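Local coordinates for protein GDP-6-deoxy-D-mannose reductase (Pseudomonas aeruginosa, PDB 6X3B) that probably reduces GDP-4-dehydro-6-deoxy-D-mannose to GDP-D-rhamnose with NADPH as cofactor, a step in the making of lipopolysaccharide O-antigen, at residues A[127-132]-A[175-180]; A[143-148]-A[154-159]. One frame throughout, in Å; residues are numbered along the deposited sequence.

Interaction 1: A[127-132]-A[175-180]; sequences DVYGQV and VARPFN. With NDP (NADPH dihydro-nicotinamide-adenine-dinucleotide phosphate), chain E.
R177, on strand 172-182, meets two side chains of the loop 127-132 in different ways. Its NH1 donates a hydrogen bond of 3.0 Å to Y129 OH, with an N-H...O angle of 154°. The hydroxyl oxygen lies only 5° out of the guanidinium plane, while the phenol ring stands almost perpendicular to that plane, at 87°. V128 uses a methyl instead: CG2 sits over one face of the guanidinium, toward its rim, 3.7 Å from R177 NE. The arginine chain is extended from CG to NE, which carries the charged group from the strand to the far end of the tyrosine. R177 CD also packs against the hydroxyl end of the ring, 3.6 Å from Y129 OH. F179 adds an apolar touch, its CZ 3.8 Å from Y129 CE2, the two side chains crossing at about a right angle.

This is the tightly packed part of a contact whose touching residues are all buried. Strand 172-182 belongs to the central, largely parallel sheet of the Rossmann-like domain, the fold of the epimerase/dehydratase family, and 127-132 is part of the long connection from strand 119-123 to helix 150-169. E159 of that helix forms a salt bridge with R177 NH2, and Y129 OH has a second hydrogen-bond partner in N246 OD1.

On the cofactor side the backbone at F179, where the strand is interrupted, approaches the nicotinamide, with F179 O 3.8 Å from C4N of NADPH. The packing thins out past Y129: the loop turns away through G130, and Q131 is exposed to solvent.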
ATOM      1  N   ASP A 127       4.549  -1.338  12.470  1.00 18.46           N
ATOM      2  CA  ASP A 127       3.190  -1.852  12.569  1.00 20.12           C
ATOM      3  C   ASP A 127       2.663  -2.333  11.221  1.00 21.72           C
ATOM      4  O   ASP A 127       1.684  -3.078  11.197  1.00 19.44           O
ATOM      5  CB  ASP A 127       2.277  -0.759  13.175  1.00 18.95           C
ATOM      6  CG  ASP A 127       0.945  -1.300  13.680  1.00 25.63           C
ATOM      7  OD1 ASP A 127       0.915  -2.395  14.298  1.00 35.47           O
ATOM      8  OD2 ASP A 127      -0.087  -0.616  13.486  1.00 25.47           O
ATOM      9  N   VAL A 128       3.293  -1.953  10.098  1.00 19.70           N
ATOM     10  CA  VAL A 128       2.795  -2.453   8.813  1.00 17.05           C
ATOM     11  C   VAL A 128       2.910  -3.966   8.703  1.00 19.02           C
ATOM     12  O   VAL A 128       2.168  -4.582   7.927  1.00 19.32           O
ATOM     13  CB  VAL A 128       3.519  -1.797   7.621  1.00 16.69           C
ATOM     14  CG1 VAL A 128       3.301  -0.283   7.606  1.00 19.25           C
ATOM     15  CG2 VAL A 128       5.012  -2.149   7.652  1.00 22.05           C
ATOM     16  N   TYR A 129       3.825  -4.596   9.450  1.00 16.61           N
ATOM     17  CA  TYR A 129       4.017  -6.031   9.246  1.00 21.02           C
ATOM     18  C   TYR A 129       2.812  -6.850   9.700  1.00 20.72           C
ATOM     19  O   TYR A 129       2.545  -7.909   9.119  1.00 22.32           O
ATOM     20  CB  TYR A 129       5.282  -6.518   9.954  1.00 20.33           C
ATOM     21  CG  TYR A 129       6.561  -6.054   9.292  1.00 18.72           C
ATOM     22  CD1 TYR A 129       6.994  -6.606   8.087  1.00 20.67           C
ATOM     23  CD2 TYR A 129       7.337  -5.060   9.878  1.00 18.69           C
ATOM     24  CE1 TYR A 129       8.178  -6.181   7.487  1.00 19.44           C
ATOM     25  CE2 TYR A 129       8.509  -4.619   9.280  1.00 20.39           C
ATOM     26  CZ  TYR A 129       8.923  -5.185   8.092  1.00 22.95           C
ATOM     27  OH  TYR A 129      10.078  -4.744   7.503  1.00 20.36           O
ATOM     28  N   GLY A 130       2.074  -6.393  10.717  1.00 20.95           N
ATOM     29  CA  GLY A 130       0.954  -7.192  11.193  1.00 20.46           C
ATOM     30  C   GLY A 130       1.401  -8.416  11.987  1.00 27.72           C
ATOM     31  O   GLY A 130       2.391  -8.398  12.714  1.00 26.80           O
ATOM     32  N   GLN A 131       0.641  -9.500  11.850  1.00 23.05           N
ATOM     33  CA  GLN A 131       0.904 -10.710  12.617  1.00 25.86           C
ATOM     34  C   GLN A 131       2.083 -11.444  12.001  1.00 25.15           C
ATOM     35  O   GLN A 131       2.103 -11.701  10.794  1.00 26.78           O
ATOM     36  CB  GLN A 131      -0.338 -11.611  12.635  1.00 27.50           C
ATOM     37  CG  GLN A 131      -0.383 -12.596  13.785  1.00 35.25           C
ATOM     38  CD  GLN A 131      -1.805 -12.925  14.191  1.00 42.98           C
ATOM     39  OE1 GLN A 131      -2.458 -13.733  13.547  1.00 40.06           O
ATOM     40  NE2 GLN A 131      -2.295 -12.282  15.253  1.00 42.76           N
ATOM     41  N   VAL A 132       3.084 -11.748  12.814  1.00 21.68           N
ATOM     42  CA  VAL A 132       4.279 -12.428  12.330  1.00 26.48           C
ATOM     43  C   VAL A 132       4.494 -13.664  13.194  1.00 29.24           C
ATOM     44  O   VAL A 132       4.437 -13.582  14.426  1.00 26.11           O
ATOM     45  CB  VAL A 132       5.516 -11.510  12.352  1.00 28.11           C
ATOM     46  CG1 VAL A 132       6.756 -12.301  12.019  1.00 28.88           C
ATOM     47  CG2 VAL A 132       5.356 -10.369  11.351  1.00 25.71           C
ATOM     48  N   VAL A 175      12.726   4.743   2.945  1.00 20.56           N
ATOM     49  CA  VAL A 175      11.637   4.405   3.849  1.00 18.73           C
ATOM     50  C   VAL A 175      12.238   3.801   5.110  1.00 21.28           C
ATOM     51  O   VAL A 175      13.069   2.886   5.042  1.00 19.88           O
ATOM     52  CB  VAL A 175      10.629   3.439   3.196  1.00 19.70           C
ATOM     53  CG1 VAL A 175       9.693   2.890   4.252  1.00 20.45           C
ATOM     54  CG2 VAL A 175       9.834   4.161   2.133  1.00 19.68           C
ATOM     55  N   ALA A 176      11.815   4.309   6.258  1.00 19.10           N
ATOM     56  CA  ALA A 176      12.170   3.727   7.536  1.00 17.57           C
ATOM     57  C   ALA A 176      10.922   3.144   8.177  1.00 15.84           C
ATOM     58  O   ALA A 176       9.868   3.785   8.163  1.00 18.71           O
ATOM     59  CB  ALA A 176      12.784   4.778   8.461  1.00 18.27           C
ATOM     60  N   ARG A 177      11.045   1.945   8.763  1.00 17.06           N
ATOM     61  CA  ARG A 177       9.976   1.302   9.545  1.00 16.24           C
ATOM     62  C   ARG A 177      10.423   1.205  10.997  1.00 16.43           C
ATOM     63  O   ARG A 177      11.016   0.198  11.409  1.00 19.73           O
ATOM     64  CB  ARG A 177       9.621  -0.089   9.000  1.00 17.88           C
ATOM     65  CG  ARG A 177       8.973  -0.046   7.616  1.00 14.84           C
ATOM     66  CD  ARG A 177       8.830  -1.442   6.991  1.00 17.43           C
ATOM     67  NE  ARG A 177       8.061  -1.375   5.756  1.00 15.91           N
ATOM     68  CZ  ARG A 177       7.918  -2.402   4.922  1.00 20.45           C
ATOM     69  NH1 ARG A 177       8.523  -3.558   5.192  1.00 16.66           N
ATOM     70  NH2 ARG A 177       7.179  -2.273   3.825  1.00 17.63           N
ATOM     71  N   PRO A 178      10.207   2.233  11.806  1.00 19.72           N
ATOM     72  CA  PRO A 178      10.635   2.161  13.207  1.00 17.69           C
ATOM     73  C   PRO A 178       9.691   1.289  14.009  1.00 19.77           C
ATOM     74  O   PRO A 178       8.476   1.273  13.780  1.00 22.04           O
ATOM     75  CB  PRO A 178      10.560   3.618  13.672  1.00 17.79           C
ATOM     76  CG  PRO A 178       9.450   4.206  12.798  1.00 19.27           C
ATOM     77  CD  PRO A 178       9.630   3.544  11.457  1.00 21.78           C
ATOM     78  N   PHE A 179      10.264   0.559  14.962  1.00 16.04           N
ATOM     79  CA  PHE A 179       9.437  -0.221  15.868  1.00 20.16           C
ATOM     80  C   PHE A 179       9.159   0.639  17.106  1.00 21.86           C
ATOM     81  O   PHE A 179       9.052   1.863  16.980  1.00 24.58           O
ATOM     82  CB  PHE A 179      10.114  -1.574  16.149  1.00 19.58           C
ATOM     83  CG  PHE A 179      10.036  -2.544  14.961  1.00 24.94           C
ATOM     84  CD1 PHE A 179      10.529  -2.178  13.715  1.00 19.05           C
ATOM     85  CD2 PHE A 179       9.438  -3.793  15.089  1.00 20.33           C
ATOM     86  CE1 PHE A 179      10.461  -3.050  12.616  1.00 20.49           C
ATOM     87  CE2 PHE A 179       9.370  -4.673  14.008  1.00 23.40           C
ATOM     88  CZ  PHE A 179       9.876  -4.296  12.763  1.00 20.64           C
ATOM     89  N   ASN A 180       8.949   0.005  18.258  1.00 19.61           N
ATOM     90  CA  ASN A 180       8.540   0.738  19.488  1.00 20.46           C
ATOM     91  C   ASN A 180       9.533   1.844  19.871  1.00 19.68           C
ATOM     92  O   ASN A 180      10.743   1.593  19.843  1.00 23.39           O
ATOM     93  CB  ASN A 180       8.199  -0.213  20.635  1.00 20.34           C
ATOM     94  CG  ASN A 180       6.916  -0.973  20.375  1.00 31.05           C
ATOM     95  OD1 ASN A 180       6.880  -1.854  19.525  1.00 25.78           O
ATOM     96  ND2 ASN A 180       5.860  -0.624  21.089  1.00 27.53           N
TER
HETATM   97  PA  NDP E 401       2.578  12.793  16.728  1.00 21.80           P
HETATM   98  O1A NDP E 401       1.152  12.387  16.568  1.00 23.53           O
HETATM   99  O2A NDP E 401       3.100  13.033  18.105  1.00 22.50           O
HETATM  100  O5B NDP E 401       2.874  14.077  15.819  1.00 27.13           O
HETATM  101  C5B NDP E 401       2.186  14.212  14.552  1.00 20.47           C
HETATM  102  C4B NDP E 401       2.618  15.499  13.894  1.00 20.02           C
HETATM  103  O4B NDP E 401       1.951  15.629  12.612  1.00 22.91           O
HETATM  104  C3B NDP E 401       2.302  16.789  14.667  1.00 22.43           C
HETATM  105  O3B NDP E 401       3.386  17.706  14.590  1.00 22.16           O
HETATM  106  C2B NDP E 401       1.054  17.308  13.964  1.00 21.46           C
HETATM  107  O2B NDP E 401       0.972  18.727  14.072  1.00 26.18           O
HETATM  108  C1B NDP E 401       1.346  16.897  12.528  1.00 19.96           C
HETATM  109  N9A NDP E 401       0.159  16.798  11.690  1.00 21.41           N
HETATM  110  C8A NDP E 401      -0.917  15.968  11.878  1.00 17.72           C
HETATM  111  N7A NDP E 401      -1.843  16.103  10.964  1.00 19.45           N
HETATM  112  C5A NDP E 401      -1.350  17.086  10.119  1.00 20.24           C
HETATM  113  C6A NDP E 401      -1.864  17.684   8.954  1.00 22.50           C
HETATM  114  N6A NDP E 401      -3.046  17.336   8.451  1.00 21.00           N
HETATM  115  N1A NDP E 401      -1.121  18.639   8.346  1.00 22.93           N
HETATM  116  C2A NDP E 401       0.060  18.958   8.889  1.00 20.34           C
HETATM  117  N3A NDP E 401       0.647  18.466   9.977  1.00 21.88           N
HETATM  118  C4A NDP E 401      -0.116  17.523  10.556  1.00 17.17           C
HETATM  119  O3  NDP E 401       3.510  11.697  16.024  1.00 26.26           O
HETATM  120  PN  NDP E 401       4.872  11.014  16.517  1.00 20.98           P
HETATM  121  O1N NDP E 401       5.916  12.073  16.636  1.00 20.71           O
HETATM  122  O2N NDP E 401       4.576  10.172  17.711  1.00 22.22           O
HETATM  123  O5D NDP E 401       5.214  10.067  15.271  1.00 23.08           O
HETATM  124  C5D NDP E 401       6.115  10.558  14.249  1.00 21.17           C
HETATM  125  C4D NDP E 401       6.125   9.586  13.095  1.00 20.26           C
HETATM  126  O4D NDP E 401       6.609   8.302  13.562  1.00 21.16           O
HETATM  127  C3D NDP E 401       4.761   9.315  12.443  1.00 22.64           C
HETATM  128  O3D NDP E 401       4.884   9.185  11.033  1.00 21.25           O
HETATM  129  C2D NDP E 401       4.343   8.009  13.113  1.00 23.21           C
HETATM  130  O2D NDP E 401       3.425   7.258  12.335  1.00 19.46           O
HETATM  131  C1D NDP E 401       5.679   7.291  13.259  1.00 21.46           C
HETATM  132  N1N NDP E 401       5.674   6.295  14.372  1.00 23.98           N
HETATM  133  C2N NDP E 401       5.679   6.698  15.680  1.00 20.99           C
HETATM  134  C3N NDP E 401       5.829   5.807  16.707  1.00 24.23           C
HETATM  135  C7N NDP E 401       5.565   6.278  18.086  1.00 32.54           C
HETATM  136  O7N NDP E 401       5.609   5.479  19.026  1.00 27.43           O
HETATM  137  N7N NDP E 401       5.287   7.562  18.267  1.00 26.16           N
HETATM  138  C4N NDP E 401       6.248   4.414  16.381  1.00 26.82           C
HETATM  139  C5N NDP E 401       6.156   4.083  14.950  1.00 25.21           C
HETATM  140  C6N NDP E 401       5.663   4.950  14.096  1.00 22.78           C
HETATM  141  P2B NDP E 401      -0.345  19.179  14.891  1.00 31.55           P
HETATM  142  O1X NDP E 401      -0.306  20.691  14.924  1.00 34.59           O
HETATM  143  O2X NDP E 401      -1.546  18.655  14.133  1.00 43.01           O
HETATM  144  O3X NDP E 401      -0.234  18.572  16.274  1.00 33.57           O

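Interaction 2: A[143-148]-A[154-159]; sequences LIPHPR and SKLAAE. With NDP (NADPH dihydro-nicotinamide-adenine-dinucleotide phosphate), chain E.
L156 brings both methyls of its forked end against two prolines of the loop 143-148. Its CD2 does double duty, lying 3.6 Å from P147 CG and 3.7 Å from P145 CG; the other branch, CD1, also touches P145 CG, at 3.7 Å. The leucine meets each proline side chain at about a right angle. With CG anti to the backbone N (chi1 -169°), L156 holds its fork out from the helix toward the loop. No hydrogen bond joins the two segments; they meet through methyls and ring carbons alone, and the nearest CA pair, P147 and L156, is 7.8 Å apart.

Helix 150-169 is the one that carries the YxxxK pair of the short-chain dehydrogenase/reductase superfamily, here Y151, whose OH is also hydrogen-bonded to NADPH, and K155, and the proline-bearing loop runs directly into it.

Polar interactions of the helix come from Y151, K155 and E159, spaced four residues apart. K155 NZ donates to both ribose hydroxyl oxygens on the nicotinamide side of NADPH, at 2.8 Å to O3D and 3.0 Å to O2D. A bend at chi2 (-61°) and chi3 (-98°) brings the amine round to the sugar, and I123 O accepts from NZ as well. E159 is buried, and its OE2 is in a hydrogen bond with S124 OG.

Packing with the second subunit makes up the last kind of contact: L156 touches S160 of that chain, A157 meets A157 of the neighbouring copy, and I144 packs on E141 of the second subunit.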
ATOM      1  N   LEU A 143       9.961  -9.683   4.405  1.00 20.60           N
ATOM      2  CA  LEU A 143       8.728 -10.310   4.844  1.00 23.91           C
ATOM      3  C   LEU A 143       7.555  -9.492   4.321  1.00 27.99           C
ATOM      4  O   LEU A 143       7.537  -8.266   4.449  1.00 27.17           O
ATOM      5  CB  LEU A 143       8.716 -10.414   6.366  1.00 22.22           C
ATOM      6  CG  LEU A 143       7.543 -11.108   7.048  1.00 30.50           C
ATOM      7  CD1 LEU A 143       7.552 -12.613   6.745  1.00 32.46           C
ATOM      8  CD2 LEU A 143       7.609 -10.859   8.547  1.00 35.17           C
ATOM      9  N   ILE A 144       6.604 -10.161   3.680  1.00 21.74           N
ATOM     10  CA  ILE A 144       5.455  -9.434   3.135  1.00 23.42           C
ATOM     11  C   ILE A 144       4.616  -8.895   4.288  1.00 23.33           C
ATOM     12  O   ILE A 144       4.254  -9.659   5.198  1.00 22.19           O
ATOM     13  CB  ILE A 144       4.627 -10.342   2.226  1.00 28.24           C
ATOM     14  CG1 ILE A 144       5.398 -10.605   0.925  1.00 23.13           C
ATOM     15  CG2 ILE A 144       3.261  -9.703   1.948  1.00 26.72           C
ATOM     16  CD1 ILE A 144       4.720 -11.574  -0.002  1.00 32.14           C
ATOM     17  N   PRO A 145       4.302  -7.604   4.306  1.00 24.90           N
ATOM     18  CA  PRO A 145       3.515  -7.040   5.409  1.00 23.29           C
ATOM     19  C   PRO A 145       2.023  -7.312   5.253  1.00 26.03           C
ATOM     20  O   PRO A 145       1.498  -7.433   4.139  1.00 20.03           O
ATOM     21  CB  PRO A 145       3.820  -5.540   5.308  1.00 26.30           C
ATOM     22  CG  PRO A 145       4.033  -5.321   3.849  1.00 27.50           C
ATOM     23  CD  PRO A 145       4.701  -6.579   3.321  1.00 25.44           C
ATOM     24  N   HIS A 146       1.336  -7.423   6.399  1.00 18.91           N
ATOM     25  CA  HIS A 146      -0.109  -7.708   6.426  1.00 22.45           C
ATOM     26  C   HIS A 146      -0.764  -6.774   7.427  1.00 20.78           C
ATOM     27  O   HIS A 146      -1.130  -7.191   8.535  1.00 19.84           O
ATOM     28  CB  HIS A 146      -0.384  -9.170   6.794  1.00 20.84           C
ATOM     29  CG  HIS A 146       0.157 -10.144   5.798  1.00 30.63           C
ATOM     30  ND1 HIS A 146      -0.437 -10.354   4.571  1.00 38.47           N
ATOM     31  CD2 HIS A 146       1.260 -10.932   5.825  1.00 30.72           C
ATOM     32  CE1 HIS A 146       0.272 -11.239   3.887  1.00 35.95           C
ATOM     33  NE2 HIS A 146       1.310 -11.602   4.623  1.00 31.01           N
ATOM     34  N   PRO A 147      -0.911  -5.491   7.072  1.00 20.50           N
ATOM     35  CA  PRO A 147      -1.428  -4.497   8.031  1.00 20.19           C
ATOM     36  C   PRO A 147      -2.784  -4.891   8.571  1.00 20.95           C
ATOM     37  O   PRO A 147      -3.656  -5.349   7.824  1.00 18.89           O
ATOM     38  CB  PRO A 147      -1.536  -3.211   7.199  1.00 16.68           C
ATOM     39  CG  PRO A 147      -0.701  -3.438   6.020  1.00 23.84           C
ATOM     40  CD  PRO A 147      -0.648  -4.891   5.752  1.00 17.98           C
ATOM     41  N   ARG A 148      -2.982  -4.638   9.872  1.00 18.20           N
ATOM     42  CA  ARG A 148      -4.180  -5.087  10.569  1.00 17.62           C
ATOM     43  C   ARG A 148      -5.060  -3.947  11.057  1.00 23.39           C
ATOM     44  O   ARG A 148      -6.090  -4.207  11.695  1.00 21.02           O
ATOM     45  CB  ARG A 148      -3.799  -5.971  11.761  1.00 17.78           C
ATOM     46  CG  ARG A 148      -2.996  -7.192  11.374  1.00 25.12           C
ATOM     47  CD  ARG A 148      -2.556  -7.950  12.619  1.00 26.01           C
ATOM     48  NE  ARG A 148      -3.687  -8.617  13.256  1.00 29.89           N
ATOM     49  CZ  ARG A 148      -4.193  -9.776  12.850  1.00 26.68           C
ATOM     50  NH1 ARG A 148      -3.684 -10.394  11.792  1.00 26.43           N
ATOM     51  NH2 ARG A 148      -5.211 -10.323  13.511  1.00 28.04           N
ATOM     52  N   SER A 154      -2.558   2.788   5.964  1.00 16.66           N
ATOM     53  CA  SER A 154      -2.172   4.084   5.407  1.00 15.82           C
ATOM     54  C   SER A 154      -0.659   4.260   5.356  1.00 14.29           C
ATOM     55  O   SER A 154      -0.149   4.887   4.421  1.00 17.26           O
ATOM     56  CB  SER A 154      -2.819   5.218   6.214  1.00 19.41           C
ATOM     57  OG  SER A 154      -2.131   5.436   7.438  1.00 17.01           O
ATOM     58  N   LYS A 155       0.082   3.687   6.314  1.00 16.17           N
ATOM     59  CA  LYS A 155       1.538   3.794   6.265  1.00 19.08           C
ATOM     60  C   LYS A 155       2.112   2.991   5.099  1.00 16.73           C
ATOM     61  O   LYS A 155       2.984   3.477   4.376  1.00 16.60           O
ATOM     62  CB  LYS A 155       2.167   3.324   7.578  1.00 18.41           C
ATOM     63  CG  LYS A 155       1.723   4.069   8.811  1.00 17.98           C
ATOM     64  CD  LYS A 155       2.069   5.567   8.747  1.00 28.11           C
ATOM     65  CE  LYS A 155       3.339   5.852   9.516  1.00 26.55           C
ATOM     66  NZ  LYS A 155       3.738   7.266   9.377  1.00 23.71           N
ATOM     67  N   LEU A 156       1.624   1.770   4.889  1.00 17.84           N
ATOM     68  CA  LEU A 156       2.114   0.962   3.773  1.00 17.28           C
ATOM     69  C   LEU A 156       1.752   1.599   2.441  1.00 18.81           C
ATOM     70  O   LEU A 156       2.558   1.597   1.495  1.00 19.46           O
ATOM     71  CB  LEU A 156       1.532  -0.461   3.856  1.00 15.28           C
ATOM     72  CG  LEU A 156       2.122  -1.532   2.938  1.00 22.39           C
ATOM     73  CD1 LEU A 156       3.619  -1.674   3.238  1.00 18.32           C
ATOM     74  CD2 LEU A 156       1.393  -2.876   3.121  1.00 19.70           C
ATOM     75  N   ALA A 157       0.540   2.150   2.340  1.00 15.19           N
ATOM     76  CA  ALA A 157       0.149   2.829   1.115  1.00 16.26           C
ATOM     77  C   ALA A 157       1.058   4.035   0.849  1.00 20.74           C
ATOM     78  O   ALA A 157       1.482   4.271  -0.289  1.00 16.20           O
ATOM     79  CB  ALA A 157      -1.318   3.252   1.199  1.00 15.63           C
ATOM     80  N   ALA A 158       1.379   4.805   1.887  1.00 17.45           N
ATOM     81  CA  ALA A 158       2.233   5.975   1.670  1.00 15.66           C
ATOM     82  C   ALA A 158       3.670   5.573   1.330  1.00 15.54           C
ATOM     83  O   ALA A 158       4.339   6.270   0.564  1.00 19.64           O
ATOM     84  CB  ALA A 158       2.210   6.859   2.913  1.00 12.55           C
ATOM     85  N   GLU A 159       4.166   4.478   1.917  1.00 14.62           N
ATOM     86  CA  GLU A 159       5.452   3.909   1.509  1.00 21.09           C
ATOM     87  C   GLU A 159       5.493   3.691   0.004  1.00 20.29           C
ATOM     88  O   GLU A 159       6.421   4.133  -0.683  1.00 15.71           O
ATOM     89  CB  GLU A 159       5.687   2.561   2.201  1.00 23.00           C
ATOM     90  CG  GLU A 159       6.078   2.551   3.660  1.00 23.70           C
ATOM     91  CD  GLU A 159       6.450   1.136   4.108  1.00 24.40           C
ATOM     92  OE1 GLU A 159       6.726   0.289   3.223  1.00 22.59           O
ATOM     93  OE2 GLU A 159       6.492   0.854   5.323  1.00 19.13           O
TER
HETATM   94  PA  NDP E 401       2.578  12.793  16.728  1.00 21.80           P
HETATM   95  O1A NDP E 401       1.152  12.387  16.568  1.00 23.53           O
HETATM   96  O2A NDP E 401       3.100  13.033  18.105  1.00 22.50           O
HETATM   97  O5B NDP E 401       2.874  14.077  15.819  1.00 27.13           O
HETATM   98  C5B NDP E 401       2.186  14.212  14.552  1.00 20.47           C
HETATM   99  C4B NDP E 401       2.618  15.499  13.894  1.00 20.02           C
HETATM  100  O4B NDP E 401       1.951  15.629  12.612  1.00 22.91           O
HETATM  101  C3B NDP E 401       2.302  16.789  14.667  1.00 22.43           C
HETATM  102  O3B NDP E 401       3.386  17.706  14.590  1.00 22.16           O
HETATM  103  C2B NDP E 401       1.054  17.308  13.964  1.00 21.46           C
HETATM  104  O2B NDP E 401       0.972  18.727  14.072  1.00 26.18           O
HETATM  105  C1B NDP E 401       1.346  16.897  12.528  1.00 19.96           C
HETATM  106  N9A NDP E 401       0.159  16.798  11.690  1.00 21.41           N
HETATM  107  C8A NDP E 401      -0.917  15.968  11.878  1.00 17.72           C
HETATM  108  N7A NDP E 401      -1.843  16.103  10.964  1.00 19.45           N
HETATM  109  C5A NDP E 401      -1.350  17.086  10.119  1.00 20.24           C
HETATM  110  C6A NDP E 401      -1.864  17.684   8.954  1.00 22.50           C
HETATM  111  N6A NDP E 401      -3.046  17.336   8.451  1.00 21.00           N
HETATM  112  N1A NDP E 401      -1.121  18.639   8.346  1.00 22.93           N
HETATM  113  C2A NDP E 401       0.060  18.958   8.889  1.00 20.34           C
HETATM  114  N3A NDP E 401       0.647  18.466   9.977  1.00 21.88           N
HETATM  115  C4A NDP E 401      -0.116  17.523  10.556  1.00 17.17           C
HETATM  116  O3  NDP E 401       3.510  11.697  16.024  1.00 26.26           O
HETATM  117  PN  NDP E 401       4.872  11.014  16.517  1.00 20.98           P
HETATM  118  O1N NDP E 401       5.916  12.073  16.636  1.00 20.71           O
HETATM  119  O2N NDP E 401       4.576  10.172  17.711  1.00 22.22           O
HETATM  120  O5D NDP E 401       5.214  10.067  15.271  1.00 23.08           O
HETATM  121  C5D NDP E 401       6.115  10.558  14.249  1.00 21.17           C
HETATM  122  C4D NDP E 401       6.125   9.586  13.095  1.00 20.26           C
HETATM  123  O4D NDP E 401       6.609   8.302  13.562  1.00 21.16           O
HETATM  124  C3D NDP E 401       4.761   9.315  12.443  1.00 22.64           C
HETATM  125  O3D NDP E 401       4.884   9.185  11.033  1.00 21.25           O
HETATM  126  C2D NDP E 401       4.343   8.009  13.113  1.00 23.21           C
HETATM  127  O2D NDP E 401       3.425   7.258  12.335  1.00 19.46           O
HETATM  128  C1D NDP E 401       5.679   7.291  13.259  1.00 21.46           C
HETATM  129  N1N NDP E 401       5.674   6.295  14.372  1.00 23.98           N
HETATM  130  C2N NDP E 401       5.679   6.698  15.680  1.00 20.99           C
HETATM  131  C3N NDP E 401       5.829   5.807  16.707  1.00 24.23           C
HETATM  132  C7N NDP E 401       5.565   6.278  18.086  1.00 32.54           C
HETATM  133  O7N NDP E 401       5.609   5.479  19.026  1.00 27.43           O
HETATM  134  N7N NDP E 401       5.287   7.562  18.267  1.00 26.16           N
HETATM  135  C4N NDP E 401       6.248   4.414  16.381  1.00 26.82           C
HETATM  136  C5N NDP E 401       6.156   4.083  14.950  1.00 25.21           C
HETATM  137  C6N NDP E 401       5.663   4.950  14.096  1.00 22.78           C
HETATM  138  P2B NDP E 401      -0.345  19.179  14.891  1.00 31.55           P
HETATM  139  O1X NDP E 401      -0.306  20.691  14.924  1.00 34.59           O
HETATM  140  O2X NDP E 401      -1.546  18.655  14.133  1.00 43.01           O
HETATM  141  O3X NDP E 401      -0.234  18.572  16.274  1.00 33.57           O

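Interaction 1 lies deep in the fold, all its touching residues buried, whereas interaction 2 is only partly buried and borders the second subunit; their centres are about 8 Å apart. Both draw on the connection between strand 119-123 and helix 150-169, but one fixes it to the central sheet and the other to the helix. Their chemistry differs accordingly: a charged and aromatic meeting inside, proline against leucine farther out. The R177-E159 salt bridge is the joint between the two contacts, coupling strand to helix, and Y129 O probably accepts a hydrogen bond from H146 N. NADPH is approached by both, at its nicotinamide and ribose respectively.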